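Local coordinates for tripartite terminase subunit 3 (Human herpesvirus 5, PDB 3N4P), which probably cuts viral DNA through its metal-dependent nuclease domain, the part modelled here, within the terminase motor that packages the herpesvirus genome into empty capsids, at residues Tyr182-Asp187 / Val261-Tyr266; Leu63-Asp68 / His119-Val124; Asn54-Phe59 / Leu127-Asp132; Leu134-Glu139 / Cys152-Ser157. All blocks are in the same frame, centred on the assembly; numbering follows the deposited sequence.

Contact 1. Residues Tyr182-Asp187 / Val261-Tyr266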
# COMPACT_ATOMS: atom_id res chain seq x y z
N TYR B 182 -13.02 -5.85 -29.56
CA TYR B 182 -12.07 -4.75 -29.65
C TYR B 182 -10.90 -5.24 -30.48
O TYR B 182 -10.50 -6.40 -30.40
CB TYR B 182 -11.59 -4.32 -28.25
CG TYR B 182 -10.39 -3.36 -28.28
CD1 TYR B 182 -9.10 -3.84 -28.09
CD2 TYR B 182 -10.55 -2.02 -28.56
CE1 TYR B 182 -7.98 -2.99 -28.15
CE2 TYR B 182 -9.44 -1.15 -28.65
CZ TYR B 182 -8.18 -1.65 -28.43
OH TYR B 182 -7.14 -0.84 -28.50
N LEU B 183 -10.37 -4.32 -31.27
CA LEU B 183 -9.29 -4.60 -32.19
C LEU B 183 -8.06 -3.78 -31.80
O LEU B 183 -8.13 -2.55 -31.65
CB LEU B 183 -9.73 -4.23 -33.60
CG LEU B 183 -9.98 -5.40 -34.55
CD1 LEU B 183 -10.95 -5.01 -35.69
CD2 LEU B 183 -8.64 -5.92 -35.10
N MET B 184 -6.93 -4.46 -31.60
CA MET B 184 -5.70 -3.77 -31.32
C MET B 184 -5.22 -3.27 -32.65
O MET B 184 -5.47 -3.91 -33.69
CB MET B 184 -4.67 -4.72 -30.74
CG MET B 184 -3.56 -3.99 -30.05
SD MET B 184 -3.56 -4.62 -28.38
CE MET B 184 -2.25 -5.86 -28.47
N GLY B 185 -4.61 -2.11 -32.65
CA GLY B 185 -4.16 -1.52 -33.89
C GLY B 185 -3.23 -0.45 -33.42
O GLY B 185 -2.40 -0.67 -32.52
N ARG B 186 -3.41 0.73 -34.00
CA ARG B 186 -2.54 1.90 -33.68
C ARG B 186 -2.57 2.20 -32.21
O ARG B 186 -1.64 2.76 -31.67
CB ARG B 186 -2.98 3.15 -34.47
CG ARG B 186 -2.16 3.44 -35.69
CD ARG B 186 -1.89 2.21 -36.55
NE ARG B 186 -0.62 2.33 -37.26
CZ ARG B 186 -0.49 2.54 -38.57
NH1 ARG B 186 -1.56 2.64 -39.35
NH2 ARG B 186 0.72 2.63 -39.10
N ASP B 187 -3.67 1.83 -31.55
CA ASP B 187 -3.81 2.01 -30.12
C ASP B 187 -2.60 1.57 -29.27
O ASP B 187 -2.18 2.31 -28.40
CB ASP B 187 -5.05 1.25 -29.63
CG ASP B 187 -6.32 1.85 -30.16
OD1 ASP B 187 -6.26 3.07 -30.48
OD2 ASP B 187 -7.33 1.11 -30.27
N VAL B 261 -3.23 -5.26 -18.51
CA VAL B 261 -3.34 -4.14 -17.59
C VAL B 261 -3.16 -2.82 -18.39
O VAL B 261 -3.89 -1.88 -18.22
CB VAL B 261 -2.21 -4.28 -16.51
CG1 VAL B 261 -2.01 -2.98 -15.67
CG2 VAL B 261 -2.48 -5.54 -15.67
N ILE B 262 -2.18 -2.76 -19.26
CA ILE B 262 -1.98 -1.56 -20.06
C ILE B 262 -3.30 -1.15 -20.78
O ILE B 262 -3.66 0.01 -20.79
CB ILE B 262 -0.79 -1.78 -21.01
CG1 ILE B 262 0.50 -1.86 -20.20
CG2 ILE B 262 -0.66 -0.65 -22.06
CD1 ILE B 262 1.72 -2.20 -20.96
N MET B 263 -4.06 -2.11 -21.29
CA MET B 263 -5.22 -1.82 -22.10
C MET B 263 -6.44 -1.52 -21.24
O MET B 263 -7.18 -0.60 -21.53
CB MET B 263 -5.49 -2.95 -23.08
CG MET B 263 -4.43 -3.18 -24.06
SD MET B 263 -3.98 -1.68 -25.08
CE MET B 263 -2.48 -2.40 -25.74
N ALA B 264 -6.64 -2.26 -20.17
CA ALA B 264 -7.75 -1.88 -19.30
C ALA B 264 -7.55 -0.44 -18.83
O ALA B 264 -8.50 0.34 -18.83
CB ALA B 264 -7.90 -2.85 -18.12
N THR B 265 -6.33 -0.08 -18.44
CA THR B 265 -6.09 1.29 -17.95
C THR B 265 -6.34 2.33 -19.04
O THR B 265 -7.02 3.31 -18.81
CB THR B 265 -4.67 1.43 -17.30
OG1 THR B 265 -3.64 1.15 -18.26
CG2 THR B 265 -4.53 0.42 -16.17
N TYR B 266 -5.83 2.07 -20.24
CA TYR B 266 -6.07 2.87 -21.41
C TYR B 266 -7.56 3.08 -21.78
O TYR B 266 -7.97 4.22 -22.11
CB TYR B 266 -5.36 2.20 -22.57
CG TYR B 266 -5.37 2.96 -23.86
CD1 TYR B 266 -4.66 4.17 -23.98
CD2 TYR B 266 -6.05 2.46 -24.98
CE1 TYR B 266 -4.63 4.88 -25.15
CE2 TYR B 266 -6.02 3.17 -26.19
CZ TYR B 266 -5.31 4.39 -26.26
OH TYR B 266 -5.25 5.13 -27.41
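Met-184 and Met-263 meet through their sulfur ends, SD of Met-184 lying 3.6 Å from the methyl CE of Met-263. The two chains cross at about a right angle. Met-263 already heads for the loop from its CB, and a bend at chi2 (-56°) carries CE across to that sulfur; Met-184 bends at chi2 and chi3. This is the closer part of the contact; Met-263 is buried, Met-184 only partly so.

The other half is looser. Asp-187 lies across the outer part of the Tyr-266 ring, its CB 4.1 Å from CE2, with carboxylate and ring planes 52° apart. No hydrogen bond spans the two segments: OD1 of Asp-187 stays 3.8 Å from the Tyr-266 hydroxyl, and both residues are partly open to solvent. The carboxylate is held from its own segment, where the Tyr-182 hydroxyl donates to OD2 over 2.6 Å, meeting it on the anti side and 24° out of plane. That bond ties the two ends of the loop together.

The loop enters the region required for interaction with UL56 and DNA packaging, and the side chain of Met-184 is about 6 Å from a bound magnesium ion. Tyr-66 of strand 62-67 packs against Tyr-182, Met-184 and Met-263, so loop and helix 256-267 both rest on the sheet, while Ala-191 of helix 187-200 touches Met-263 and Tyr-266.

Contact 2. Residues Leu63-Asp68 / His119-Val124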
# COMPACT_ATOMS: atom_id res chain seq x y z
N LEU B 63 -16.04 -0.73 -13.19
CA LEU B 63 -14.95 -1.71 -13.38
C LEU B 63 -14.61 -1.84 -14.88
O LEU B 63 -15.45 -2.27 -15.65
CB LEU B 63 -15.42 -3.09 -12.89
CG LEU B 63 -14.56 -4.01 -12.07
CD1 LEU B 63 -14.84 -5.56 -12.20
CD2 LEU B 63 -13.03 -3.62 -12.05
N TYR B 64 -13.42 -1.50 -15.32
CA TYR B 64 -13.00 -1.73 -16.70
C TYR B 64 -12.25 -3.06 -16.76
O TYR B 64 -11.30 -3.27 -15.97
CB TYR B 64 -12.06 -0.56 -17.16
CG TYR B 64 -12.83 0.73 -17.23
CD1 TYR B 64 -13.02 1.51 -16.09
CD2 TYR B 64 -13.49 1.10 -18.42
CE1 TYR B 64 -13.81 2.73 -16.15
CE2 TYR B 64 -14.30 2.32 -18.51
CZ TYR B 64 -14.46 3.11 -17.35
OH TYR B 64 -15.25 4.25 -17.37
N VAL B 65 -12.61 -3.95 -17.66
CA VAL B 65 -11.78 -5.14 -17.83
C VAL B 65 -11.34 -5.41 -19.29
O VAL B 65 -12.06 -5.12 -20.22
CB VAL B 65 -12.44 -6.50 -17.22
CG1 VAL B 65 -13.68 -6.32 -16.32
CG2 VAL B 65 -12.56 -7.54 -18.23
N TYR B 66 -10.22 -6.09 -19.48
CA TYR B 66 -9.80 -6.43 -20.82
C TYR B 66 -9.29 -7.83 -20.80
O TYR B 66 -8.54 -8.18 -19.89
CB TYR B 66 -8.58 -5.57 -21.14
CG TYR B 66 -7.93 -5.83 -22.44
CD1 TYR B 66 -8.37 -5.18 -23.60
CD2 TYR B 66 -6.80 -6.65 -22.53
CE1 TYR B 66 -7.72 -5.37 -24.85
CE2 TYR B 66 -6.16 -6.86 -23.77
CZ TYR B 66 -6.62 -6.21 -24.91
OH TYR B 66 -5.99 -6.40 -26.11
N LEU B 67 -9.55 -8.58 -21.86
CA LEU B 67 -8.88 -9.84 -22.03
C LEU B 67 -8.59 -10.11 -23.48
O LEU B 67 -9.26 -9.61 -24.37
CB LEU B 67 -9.72 -11.01 -21.45
CG LEU B 67 -11.07 -11.27 -22.11
CD1 LEU B 67 -11.54 -12.79 -22.05
CD2 LEU B 67 -12.09 -10.40 -21.42
N ASP B 68 -7.57 -10.93 -23.69
CA ASP B 68 -7.15 -11.33 -25.03
C ASP B 68 -7.19 -12.83 -25.14
O ASP B 68 -6.18 -13.49 -24.88
CB ASP B 68 -5.72 -10.84 -25.31
CG ASP B 68 -5.17 -11.33 -26.67
OD1 ASP B 68 -5.90 -12.02 -27.45
OD2 ASP B 68 -4.01 -11.03 -26.97
N HIS B 119 -15.61 -15.42 -13.16
CA HIS B 119 -15.34 -15.70 -11.76
C HIS B 119 -14.50 -14.58 -11.12
O HIS B 119 -14.77 -14.11 -9.99
CB HIS B 119 -14.60 -17.02 -11.73
CG HIS B 119 -14.46 -17.61 -10.38
ND1 HIS B 119 -15.27 -17.26 -9.32
CD2 HIS B 119 -13.58 -18.53 -9.90
CE1 HIS B 119 -14.92 -17.96 -8.24
NE2 HIS B 119 -13.90 -18.73 -8.57
N MET B 120 -13.50 -14.08 -11.83
CA MET B 120 -12.74 -12.98 -11.23
C MET B 120 -13.63 -11.73 -11.01
O MET B 120 -13.56 -11.09 -9.96
CB MET B 120 -11.57 -12.58 -12.10
CG MET B 120 -10.93 -11.17 -11.69
SD MET B 120 -10.03 -10.45 -13.06
CE MET B 120 -11.28 -9.72 -14.10
N ILE B 121 -14.39 -11.34 -12.04
CA ILE B 121 -15.31 -10.20 -12.00
C ILE B 121 -16.36 -10.24 -10.85
O ILE B 121 -16.54 -9.23 -10.17
CB ILE B 121 -16.06 -10.06 -13.36
CG1 ILE B 121 -15.09 -9.51 -14.43
CG2 ILE B 121 -17.36 -9.17 -13.25
CD1 ILE B 121 -15.61 -10.05 -15.88
N ILE B 122 -17.00 -11.39 -10.67
CA ILE B 122 -17.94 -11.61 -9.59
C ILE B 122 -17.26 -11.45 -8.22
O ILE B 122 -17.82 -10.79 -7.34
CB ILE B 122 -18.63 -12.98 -9.76
CG1 ILE B 122 -19.46 -13.01 -11.07
CG2 ILE B 122 -19.54 -13.44 -8.52
CD1 ILE B 122 -19.55 -14.55 -11.58
N SER B 123 -16.05 -12.00 -8.02
CA SER B 123 -15.40 -11.78 -6.73
C SER B 123 -15.08 -10.31 -6.51
O SER B 123 -15.20 -9.83 -5.40
CB SER B 123 -14.11 -12.58 -6.60
OG SER B 123 -14.44 -13.96 -6.74
N VAL B 124 -14.63 -9.62 -7.56
CA VAL B 124 -14.29 -8.24 -7.46
C VAL B 124 -15.54 -7.43 -7.10
O VAL B 124 -15.44 -6.55 -6.23
CB VAL B 124 -13.72 -7.68 -8.72
CG1 VAL B 124 -13.63 -6.08 -8.66
CG2 VAL B 124 -12.33 -8.24 -8.98
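Leu-63 lays its branch end against Val-124, with CD1 3.8 Å from CG1 and CG of the leucine 4.1 Å from the same methyl. The chi1 of Val-124, 169°, sets CG1 opposite the backbone N and puts this one branch in touch with the leucine. The two side chains meet at a slant, so a single valine methyl bears on both the branch point and one arm of Leu-63.

One turn back along helix 109-127, Ile-121 provides the second point of contact. Here CG1 of Val-65 meets the methylene CG1 of Ile-121 at 4.0 Å, and the side chains cross at about a right angle. Residues two apart on the strand thus pair with residues three apart on the helix: Leu-63 and Val-65 both send CB toward the helix. Leu-134 on the parallel neighbour strand 133-138 packs on Leu-63, Val-65 and Ile-121, carrying the same apolar layer across the sheet, and Val-158 of helix 144-161 touches Ile-121 as well.

Beyond these pairs the strand runs on to Asp-68, which binds magnesium in this crystal and is a predicted nuclease active-site residue. The arrangement is the helix-on-sheet packing of the RNase H-like fold to which terminase nuclease domains belong.

All four touching side chains are buried and aliphatic, and no hydrogen bond links the segments. Between these two segments, attachment of helix to strand therefore rests on van der Waals and hydrophobic contact, a matter of shape fit and not of directional bonds.

Contact 3. Residues Asn54-Phe59 / Leu127-Asp132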
# COMPACT_ATOMS: atom_id res chain seq x y z
N ASN B 54 -15.36 2.67 4.45
CA ASN B 54 -16.72 2.71 3.89
C ASN B 54 -17.01 4.05 3.25
O ASN B 54 -18.18 4.44 3.13
CB ASN B 54 -17.77 2.56 4.97
CG ASN B 54 -17.69 1.25 5.69
OD1 ASN B 54 -17.25 0.22 5.12
ND2 ASN B 54 -18.14 1.25 6.95
N ALA B 55 -15.97 4.78 2.90
CA ALA B 55 -16.16 6.10 2.33
C ALA B 55 -15.65 6.03 0.89
O ALA B 55 -14.41 6.02 0.66
CB ALA B 55 -15.37 7.18 3.16
N TYR B 56 -16.60 6.02 -0.04
CA TYR B 56 -16.38 5.69 -1.44
C TYR B 56 -16.47 6.87 -2.39
O TYR B 56 -16.37 6.70 -3.60
CB TYR B 56 -17.39 4.64 -1.88
CG TYR B 56 -17.33 3.36 -1.06
CD1 TYR B 56 -18.49 2.70 -0.65
CD2 TYR B 56 -16.08 2.82 -0.66
CE1 TYR B 56 -18.42 1.56 0.12
CE2 TYR B 56 -16.01 1.68 0.11
CZ TYR B 56 -17.19 1.06 0.50
OH TYR B 56 -17.13 -0.08 1.26
N ASP B 57 -16.67 8.06 -1.84
CA ASP B 57 -16.95 9.23 -2.66
C ASP B 57 -15.96 9.34 -3.81
O ASP B 57 -16.37 9.62 -4.93
CB ASP B 57 -16.94 10.51 -1.81
CG ASP B 57 -17.45 10.26 -0.38
OD1 ASP B 57 -16.69 9.56 0.38
OD2 ASP B 57 -18.57 10.74 -0.06
N TYR B 58 -14.69 9.05 -3.55
CA TYR B 58 -13.60 9.21 -4.51
C TYR B 58 -13.25 8.01 -5.40
O TYR B 58 -12.35 8.12 -6.22
CB TYR B 58 -12.33 9.75 -3.80
CG TYR B 58 -12.60 11.15 -3.28
CD1 TYR B 58 -12.33 12.26 -4.08
CD2 TYR B 58 -13.26 11.36 -2.06
CE1 TYR B 58 -12.63 13.56 -3.65
CE2 TYR B 58 -13.59 12.66 -1.61
CZ TYR B 58 -13.25 13.75 -2.42
OH TYR B 58 -13.54 15.03 -2.03
N PHE B 59 -13.96 6.89 -5.27
CA PHE B 59 -13.70 5.76 -6.18
C PHE B 59 -14.50 5.84 -7.46
O PHE B 59 -15.68 6.21 -7.46
CB PHE B 59 -13.98 4.41 -5.51
CG PHE B 59 -12.99 4.07 -4.45
CD1 PHE B 59 -13.10 4.61 -3.16
CD2 PHE B 59 -11.93 3.24 -4.73
CE1 PHE B 59 -12.17 4.32 -2.16
CE2 PHE B 59 -10.99 2.93 -3.74
CZ PHE B 59 -11.10 3.52 -2.45
N LEU B 127 -16.31 -7.86 -3.48
CA LEU B 127 -15.43 -7.12 -2.58
C LEU B 127 -15.57 -5.57 -2.59
O LEU B 127 -15.16 -4.93 -1.63
CB LEU B 127 -13.96 -7.49 -2.79
CG LEU B 127 -13.64 -8.91 -2.34
CD1 LEU B 127 -12.34 -9.42 -3.06
CD2 LEU B 127 -13.48 -8.85 -0.86
N HIS B 128 -16.18 -5.00 -3.63
CA HIS B 128 -16.24 -3.55 -3.77
C HIS B 128 -17.63 -3.11 -4.17
O HIS B 128 -17.92 -2.91 -5.36
CB HIS B 128 -15.25 -3.15 -4.85
CG HIS B 128 -13.87 -3.67 -4.63
ND1 HIS B 128 -13.46 -4.90 -5.08
CD2 HIS B 128 -12.80 -3.11 -4.02
CE1 HIS B 128 -12.19 -5.09 -4.75
NE2 HIS B 128 -11.77 -4.02 -4.10
N PRO B 129 -18.53 -2.98 -3.19
CA PRO B 129 -19.93 -2.87 -3.55
C PRO B 129 -20.24 -1.56 -4.25
O PRO B 129 -21.31 -1.41 -4.90
CB PRO B 129 -20.66 -2.96 -2.21
CG PRO B 129 -19.60 -2.65 -1.13
CD PRO B 129 -18.25 -2.73 -1.75
N TYR B 130 -19.32 -0.60 -4.12
CA TYR B 130 -19.55 0.70 -4.70
C TYR B 130 -19.53 0.57 -6.22
O TYR B 130 -19.95 1.48 -6.89
CB TYR B 130 -18.51 1.74 -4.20
CG TYR B 130 -17.08 1.30 -4.33
CD1 TYR B 130 -16.46 0.56 -3.31
CD2 TYR B 130 -16.34 1.60 -5.46
CE1 TYR B 130 -15.16 0.16 -3.42
CE2 TYR B 130 -15.03 1.12 -5.59
CZ TYR B 130 -14.44 0.45 -4.55
OH TYR B 130 -13.14 0.02 -4.65
N LEU B 131 -19.01 -0.55 -6.75
CA LEU B 131 -18.88 -0.69 -8.18
C LEU B 131 -20.28 -1.00 -8.72
O LEU B 131 -20.88 -1.98 -8.29
CB LEU B 131 -17.95 -1.83 -8.49
CG LEU B 131 -16.48 -1.65 -8.17
CD1 LEU B 131 -15.67 -2.88 -8.62
CD2 LEU B 131 -15.86 -0.37 -8.73
N ASP B 132 -20.81 -0.14 -9.60
CA ASP B 132 -22.18 -0.30 -10.10
C ASP B 132 -22.36 -0.54 -11.60
O ASP B 132 -23.51 -0.70 -12.05
CB ASP B 132 -23.13 0.84 -9.58
CG ASP B 132 -22.93 2.23 -10.29
OD1 ASP B 132 -21.92 2.50 -11.02
OD2 ASP B 132 -23.84 3.09 -10.07
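Tyr-130 meets both Tyr-56 and Phe-59 on the same side of its ring plane. Its CD1 sits over the centre of one face of the Tyr-56 ring, 3.5 Å above the plane, with the two ring planes inclined at 36°. The opposite face of Tyr-56 is covered by its own chain, at the carbonyl carbon of Asn-54. Phe-59 lies at the other flank of Tyr-130: CE2 comes within 3.5 Å of the Phe-59 CB, and the hydroxyl OH lies 3.4 Å from the Phe-59 CD2. Those rings are also oblique, at 43°. At the far end of Tyr-56, its OH grazes CD of Pro-129 at 4.2 Å.

The three rings form an aromatic cluster between two type I beta turns, Tyr-56 to Phe-59 and His-128 to Leu-131, which precede the neighbouring parallel strands 62-67 and 133-138. Each turn is closed by a backbone bond, Phe-59 N to Tyr-56 O in one and Leu-131 N to His-128 O in the other. Tyr-130 takes chi1 of 51°, which brings its ring against Tyr-56 and Phe-59.

One shell out, the buried Tyr-130 hydroxyl is hydrogen-bonded to that of Tyr-95, and Tyr-88 meets the Phe-59 ring. His-128, where the chain leaves helix 109-127, is pinned at both ring nitrogens: ND1 bonds to the carbonyl of Val-124 and NE2 to Glu-209.

Contact 4. Residues Leu134-Glu139 / Cys152-Ser157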
# COMPACT_ATOMS: atom_id res chain seq x y z
N LEU B 134 -20.06 -2.46 -15.26
CA LEU B 134 -18.94 -3.15 -15.90
C LEU B 134 -18.73 -2.76 -17.33
O LEU B 134 -19.69 -2.74 -18.08
CB LEU B 134 -19.23 -4.62 -16.02
CG LEU B 134 -18.74 -5.52 -14.94
CD1 LEU B 134 -19.49 -6.90 -15.19
CD2 LEU B 134 -17.18 -5.57 -15.00
N ARG B 135 -17.49 -2.55 -17.73
CA ARG B 135 -17.18 -2.24 -19.10
C ARG B 135 -16.07 -3.14 -19.52
O ARG B 135 -14.99 -3.10 -18.94
CB ARG B 135 -16.72 -0.82 -19.22
CG ARG B 135 -17.86 0.12 -19.31
CD ARG B 135 -17.43 1.61 -19.34
NE ARG B 135 -18.67 2.37 -19.25
CZ ARG B 135 -19.15 3.22 -20.17
NH1 ARG B 135 -18.42 3.56 -21.26
NH2 ARG B 135 -20.35 3.77 -19.98
N ILE B 136 -16.34 -3.93 -20.55
CA ILE B 136 -15.49 -5.05 -20.89
C ILE B 136 -15.05 -4.96 -22.34
O ILE B 136 -15.87 -4.81 -23.20
CB ILE B 136 -16.27 -6.39 -20.67
CG1 ILE B 136 -16.72 -6.48 -19.21
CG2 ILE B 136 -15.43 -7.64 -21.05
CD1 ILE B 136 -17.77 -7.61 -18.96
N ALA B 137 -13.76 -5.09 -22.59
CA ALA B 137 -13.26 -5.24 -23.95
C ALA B 137 -12.67 -6.62 -24.19
O ALA B 137 -11.79 -7.05 -23.43
CB ALA B 137 -12.14 -4.18 -24.18
N VAL B 138 -13.01 -7.27 -25.26
CA VAL B 138 -12.49 -8.61 -25.53
C VAL B 138 -11.78 -8.46 -26.85
O VAL B 138 -12.42 -8.18 -27.85
CB VAL B 138 -13.62 -9.69 -25.75
CG1 VAL B 138 -13.01 -11.06 -26.02
CG2 VAL B 138 -14.57 -9.83 -24.56
N GLU B 139 -10.47 -8.68 -26.88
CA GLU B 139 -9.72 -8.61 -28.11
C GLU B 139 -10.09 -9.72 -29.03
O GLU B 139 -10.11 -10.87 -28.64
CB GLU B 139 -8.21 -8.71 -27.88
CG GLU B 139 -7.39 -7.91 -28.94
CD GLU B 139 -6.19 -8.69 -29.50
OE1 GLU B 139 -6.02 -8.71 -30.75
OE2 GLU B 139 -5.42 -9.27 -28.70
N CYS B 152 -20.25 -13.01 -25.09
CA CYS B 152 -21.59 -13.45 -24.77
C CYS B 152 -21.55 -14.41 -23.59
O CYS B 152 -22.40 -14.34 -22.73
CB CYS B 152 -22.25 -14.01 -26.04
SG CYS B 152 -23.72 -14.91 -25.72
N LEU B 153 -20.51 -15.23 -23.47
CA LEU B 153 -20.45 -16.18 -22.34
C LEU B 153 -20.15 -15.48 -21.05
O LEU B 153 -20.62 -15.87 -20.03
CB LEU B 153 -19.51 -17.38 -22.57
CG LEU B 153 -19.89 -18.39 -23.66
CD1 LEU B 153 -18.63 -19.02 -24.24
CD2 LEU B 153 -20.93 -19.51 -23.26
N ILE B 154 -19.40 -14.40 -21.11
CA ILE B 154 -19.02 -13.64 -19.93
C ILE B 154 -20.25 -12.95 -19.41
O ILE B 154 -20.53 -13.01 -18.20
CB ILE B 154 -17.99 -12.56 -20.28
CG1 ILE B 154 -16.61 -13.19 -20.60
CG2 ILE B 154 -17.86 -11.54 -19.05
CD1 ILE B 154 -15.55 -12.23 -21.02
N ARG B 155 -20.95 -12.23 -20.28
CA ARG B 155 -22.16 -11.51 -19.90
C ARG B 155 -23.14 -12.50 -19.20
O ARG B 155 -23.74 -12.19 -18.18
CB ARG B 155 -22.82 -10.91 -21.15
CG ARG B 155 -23.96 -9.91 -20.89
CD ARG B 155 -24.89 -9.77 -22.13
NE ARG B 155 -25.11 -11.05 -22.80
CZ ARG B 155 -26.00 -11.98 -22.44
NH1 ARG B 155 -26.81 -11.80 -21.39
NH2 ARG B 155 -26.07 -13.11 -23.14
N GLN B 156 -23.25 -13.67 -19.78
CA GLN B 156 -24.00 -14.77 -19.18
C GLN B 156 -23.65 -15.18 -17.72
O GLN B 156 -24.57 -15.24 -16.88
CB GLN B 156 -23.84 -15.98 -20.07
CG GLN B 156 -24.91 -16.11 -21.03
CD GLN B 156 -24.74 -17.34 -21.92
OE1 GLN B 156 -24.61 -17.21 -23.16
NE2 GLN B 156 -24.70 -18.54 -21.29
N SER B 157 -22.38 -15.52 -17.43
CA SER B 157 -22.00 -15.87 -16.03
C SER B 157 -22.22 -14.69 -15.12
O SER B 157 -22.82 -14.83 -14.05
CB SER B 157 -20.55 -16.35 -15.84
OG SER B 157 -20.19 -17.34 -16.76
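Ile-154, on the helix of a beta-alpha-beta unit made by strand 133-138, helix 144-161 and strand 165-172, reaches the first strand with both of its branches. Its methyl CG2 rests 3.9 Å from CD1 of Ile-136, the closest approach between the segments. In Ile-136, chi1 of -59° turns CG1 away from the carbonyl carbon and chi2 of 167° extends the chain, so the terminal methyl reaches out from the strand to the helix; the two isoleucines meet at a slant.

Val-138, two residues further along the strand, adds a lighter touch on the other branch of Ile-154. The helix residue thus spans two strand residues that face the same side of the sheet. The packing is wholly aliphatic and buried, though modest in extent. Val-166 and Phe-168 of strand 165-172 also lie against Ile-136, and Ala-114 of helix 109-127 touches Ile-154.

Just past the strand comes Glu-139, a magnesium ligand in this crystal and a predicted active-site residue, so the helix packs on the strand that leads into the metal site. At Val-138 the contact ends in methyls alone: CG2 of the valine and CD1 of Ile-154, 4.4 Å apart.

Overall arrangement
Contacts 2 and 4 are the buried ones, pinning helices 109-127 and 144-161 to neighbouring parallel strands of one sheet by aliphatic packing; a backbone bond from Val-65 N to Arg-135 O joins them directly. Their strands also lead to Asp-68 and Glu-139, whose carboxylates come together at the magnesium site. Contact 1, only partly buried, lies near that site and mixes sulfur, aromatic and carboxylate groups; Tyr-66 links it to contact 2. Contact 3 is peripheral and aromatic, about 19 Å from the chain centre to its own centre. Leu-131 packs on Leu-63 and Val-124, connecting contact 3 to contact 2.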